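Local coordinates for protein putative primosome component (PDB 2QGZ) that probably binds ATP through a P-loop NTPase domain and acts as a helicase loader in the primosome, at residues 167-172 and 252-257. Numbering follows the deposited sequence.
Sequences YLLAAM and FFTSNY
Leu169 of helix 165-179 packs on Phe252 and Thr254 of strand 251-255, and Met172, about one turn on, packs on the ring of Phe252, with the short helix and strand axes 9.8 Å apart and nearly antiparallel at 161°. The methionine chain runs extended from CG, anti to the backbone N, and then bends at chi3 (69°), which lays Met172 CE over one face, 3.5 Å from the Phe252 ring centroid and displaced toward the rim. This is a CH-pi contact; Met172 SD stands obliquely to the same ring at 3.4 Å from Phe252 CE2, adding a Met-aromatic component. Leu169 slides past Thr254, Leu169 CD2 lying 3.4 Å from Thr254 CG2 and 4.1 Å from Phe252 CB. No hydrogen bond crosses the interface, and all the touching residues are buried. While Thr254 turns its methyl to the helix, OG1 hydrogen-bonds to Asp221 OD1 and Asp222 N, tying it to the end of the adjacent strand 217-221. The putative Walker A P-loop (Gly159 to Ser166) runs into the start of this helix, and the nearest atoms of the Thr254 side chain and a bound phosphate ion, probably from the crystallisation liquor, are about 4 Å apart; this helix against a central parallel strand is the core arrangement of a P-loop NTPase fold.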
ATOM      1  N   TYR A 167       3.049  -5.321   7.050  1.00 33.24           N
ATOM      2  CA  TYR A 167       2.446  -6.618   7.358  1.00 35.42           C
ATOM      3  C   TYR A 167       0.927  -6.512   7.468  1.00 34.24           C
ATOM      4  O   TYR A 167       0.192  -7.343   6.921  1.00 32.24           O
ATOM      5  CB  TYR A 167       3.023  -7.165   8.667  1.00 40.08           C
ATOM      6  CG  TYR A 167       4.316  -7.935   8.494  1.00 45.35           C
ATOM      7  CD1 TYR A 167       5.253  -7.565   7.533  1.00 49.05           C
ATOM      8  CD2 TYR A 167       4.614  -9.019   9.312  1.00 48.84           C
ATOM      9  CE1 TYR A 167       6.455  -8.255   7.391  1.00 51.51           C
ATOM     10  CE2 TYR A 167       5.816  -9.714   9.183  1.00 52.72           C
ATOM     11  CZ  TYR A 167       6.731  -9.327   8.220  1.00 53.29           C
ATOM     12  OH  TYR A 167       7.923 -10.012   8.096  1.00 55.38           O
ATOM     13  N   LEU A 168       0.471  -5.485   8.181  1.00 33.68           N
ATOM     14  CA  LEU A 168      -0.954  -5.220   8.378  1.00 33.18           C
ATOM     15  C   LEU A 168      -1.656  -5.121   7.011  1.00 32.72           C
ATOM     16  O   LEU A 168      -2.706  -5.721   6.791  1.00 33.44           O
ATOM     17  CB  LEU A 168      -1.123  -3.902   9.138  1.00 31.64           C
ATOM     18  CG  LEU A 168      -2.423  -3.527   9.853  1.00 35.29           C
ATOM     19  CD1 LEU A 168      -2.607  -2.027   9.726  1.00 34.99           C
ATOM     20  CD2 LEU A 168      -3.624  -4.238   9.265  1.00 34.83           C
ATOM     21  N   LEU A 169      -1.067  -4.348   6.107  1.00 32.44           N
ATOM     22  CA  LEU A 169      -1.610  -4.164   4.766  1.00 32.05           C
ATOM     23  C   LEU A 169      -1.523  -5.460   3.963  1.00 32.03           C
ATOM     24  O   LEU A 169      -2.400  -5.760   3.155  1.00 29.36           O
ATOM     25  CB  LEU A 169      -0.861  -3.027   4.062  1.00 31.35           C
ATOM     26  CG  LEU A 169      -1.542  -1.652   4.011  1.00 33.03           C
ATOM     27  CD1 LEU A 169      -2.332  -1.388   5.279  1.00 30.81           C
ATOM     28  CD2 LEU A 169      -0.491  -0.570   3.777  1.00 31.89           C
ATOM     29  N   ALA A 170      -0.469  -6.236   4.192  1.00 32.30           N
ATOM     30  CA  ALA A 170      -0.327  -7.512   3.500  1.00 32.07           C
ATOM     31  C   ALA A 170      -1.427  -8.465   3.987  1.00 33.25           C
ATOM     32  O   ALA A 170      -1.952  -9.284   3.212  1.00 34.06           O
ATOM     33  CB  ALA A 170       1.033  -8.107   3.769  1.00 32.11           C
ATOM     34  N   ALA A 171      -1.780  -8.363   5.267  1.00 31.68           N
ATOM     35  CA  ALA A 171      -2.827  -9.220   5.812  1.00 32.41           C
ATOM     36  C   ALA A 171      -4.164  -8.854   5.174  1.00 31.20           C
ATOM     37  O   ALA A 171      -5.029  -9.715   4.962  1.00 28.91           O
ATOM     38  CB  ALA A 171      -2.909  -9.061   7.320  1.00 31.90           C
ATOM     39  N   MET A 172      -4.336  -7.568   4.886  1.00 29.03           N
ATOM     40  CA  MET A 172      -5.561  -7.087   4.250  1.00 30.33           C
ATOM     41  C   MET A 172      -5.618  -7.679   2.838  1.00 31.13           C
ATOM     42  O   MET A 172      -6.670  -8.136   2.399  1.00 34.12           O
ATOM     43  CB  MET A 172      -5.565  -5.552   4.172  1.00 26.25           C
ATOM     44  CG  MET A 172      -6.826  -4.949   3.576  1.00 25.18           C
ATOM     45  SD  MET A 172      -6.633  -3.190   3.147  1.00 22.59           S
ATOM     46  CE  MET A 172      -5.469  -3.332   1.746  1.00 26.50           C
ATOM     47  N   PHE A 252      -3.081   2.245  -1.310  1.00 31.40           N
ATOM     48  CA  PHE A 252      -2.591   2.351   0.059  1.00 31.14           C
ATOM     49  C   PHE A 252      -1.113   2.734   0.066  1.00 30.26           C
ATOM     50  O   PHE A 252      -0.447   2.653  -0.958  1.00 30.43           O
ATOM     51  CB  PHE A 252      -2.759   1.018   0.791  1.00 29.33           C
ATOM     52  CG  PHE A 252      -4.185   0.561   0.916  1.00 31.11           C
ATOM     53  CD1 PHE A 252      -4.928   0.226  -0.213  1.00 32.28           C
ATOM     54  CD2 PHE A 252      -4.786   0.454   2.170  1.00 30.00           C
ATOM     55  CE1 PHE A 252      -6.254  -0.211  -0.094  1.00 34.55           C
ATOM     56  CE2 PHE A 252      -6.107   0.020   2.301  1.00 31.11           C
ATOM     57  CZ  PHE A 252      -6.845  -0.314   1.169  1.00 32.23           C
ATOM     58  N   PHE A 253      -0.609   3.156   1.221  1.00 30.04           N
ATOM     59  CA  PHE A 253       0.793   3.531   1.364  1.00 30.06           C
ATOM     60  C   PHE A 253       1.254   3.243   2.787  1.00 31.04           C
ATOM     61  O   PHE A 253       0.440   3.113   3.696  1.00 32.15           O
ATOM     62  CB  PHE A 253       1.013   5.039   1.149  1.00 30.48           C
ATOM     63  CG  PHE A 253       0.355   5.609  -0.070  1.00 27.43           C
ATOM     64  CD1 PHE A 253      -1.010   5.891  -0.075  1.00 26.33           C
ATOM     65  CD2 PHE A 253       1.116   5.921  -1.202  1.00 28.76           C
ATOM     66  CE1 PHE A 253      -1.616   6.484  -1.191  1.00 28.74           C
ATOM     67  CE2 PHE A 253       0.523   6.516  -2.331  1.00 28.36           C
ATOM     68  CZ  PHE A 253      -0.848   6.800  -2.323  1.00 28.81           C
ATOM     69  N   THR A 254       2.563   3.145   2.972  1.00 30.97           N
ATOM     70  CA  THR A 254       3.145   2.984   4.303  1.00 31.33           C
ATOM     71  C   THR A 254       4.315   3.967   4.257  1.00 33.21           C
ATOM     72  O   THR A 254       4.894   4.208   3.193  1.00 30.22           O
ATOM     73  CB  THR A 254       3.712   1.577   4.577  1.00 31.51           C
ATOM     74  OG1 THR A 254       4.801   1.330   3.695  1.00 29.34           O
ATOM     75  CG2 THR A 254       2.650   0.506   4.384  1.00 32.48           C
ATOM     76  N   SER A 255       4.678   4.537   5.393  1.00 34.71           N
ATOM     77  CA  SER A 255       5.769   5.495   5.391  1.00 38.13           C
ATOM     78  C   SER A 255       6.291   5.752   6.803  1.00 39.46           C
ATOM     79  O   SER A 255       5.638   5.406   7.786  1.00 39.72           O
ATOM     80  CB  SER A 255       5.270   6.810   4.766  1.00 38.14           C
ATOM     81  OG  SER A 255       6.279   7.802   4.741  1.00 40.86           O
ATOM     82  N   ASN A 256       7.478   6.347   6.896  1.00 41.66           N
ATOM     83  CA  ASN A 256       8.061   6.687   8.189  1.00 44.31           C
ATOM     84  C   ASN A 256       7.608   8.102   8.546  1.00 46.13           C
ATOM     85  O   ASN A 256       7.761   8.541   9.687  1.00 47.90           O
ATOM     86  CB  ASN A 256       9.589   6.649   8.128  1.00 46.58           C
ATOM     87  CG  ASN A 256      10.132   5.252   7.927  1.00 49.00           C
ATOM     88  OD1 ASN A 256       9.819   4.341   8.688  1.00 52.78           O
ATOM     89  ND2 ASN A 256      10.957   5.075   6.904  1.00 50.06           N
ATOM     90  N   TYR A 257       7.026   8.796   7.568  1.00 45.30           N
ATOM     91  CA  TYR A 257       6.577  10.171   7.757  1.00 46.14           C
ATOM     92  C   TYR A 257       5.077  10.350   7.593  1.00 45.11           C
ATOM     93  O   TYR A 257       4.437   9.648   6.816  1.00 45.78           O
ATOM     94  CB  TYR A 257       7.265  11.093   6.742  1.00 48.92           C
ATOM     95  CG  TYR A 257       8.755  10.879   6.599  1.00 52.91           C
ATOM     96  CD1 TYR A 257       9.644  11.275   7.608  1.00 55.51           C
ATOM     97  CD2 TYR A 257       9.281  10.265   5.461  1.00 53.61           C
ATOM     98  CE1 TYR A 257      11.018  11.060   7.480  1.00 56.57           C
ATOM     99  CE2 TYR A 257      10.650  10.044   5.327  1.00 56.07           C
ATOM    100  CZ  TYR A 257      11.510  10.442   6.338  1.00 57.03           C
ATOM    101  OH  TYR A 257      12.860  10.208   6.207  1.00 59.65           O
TER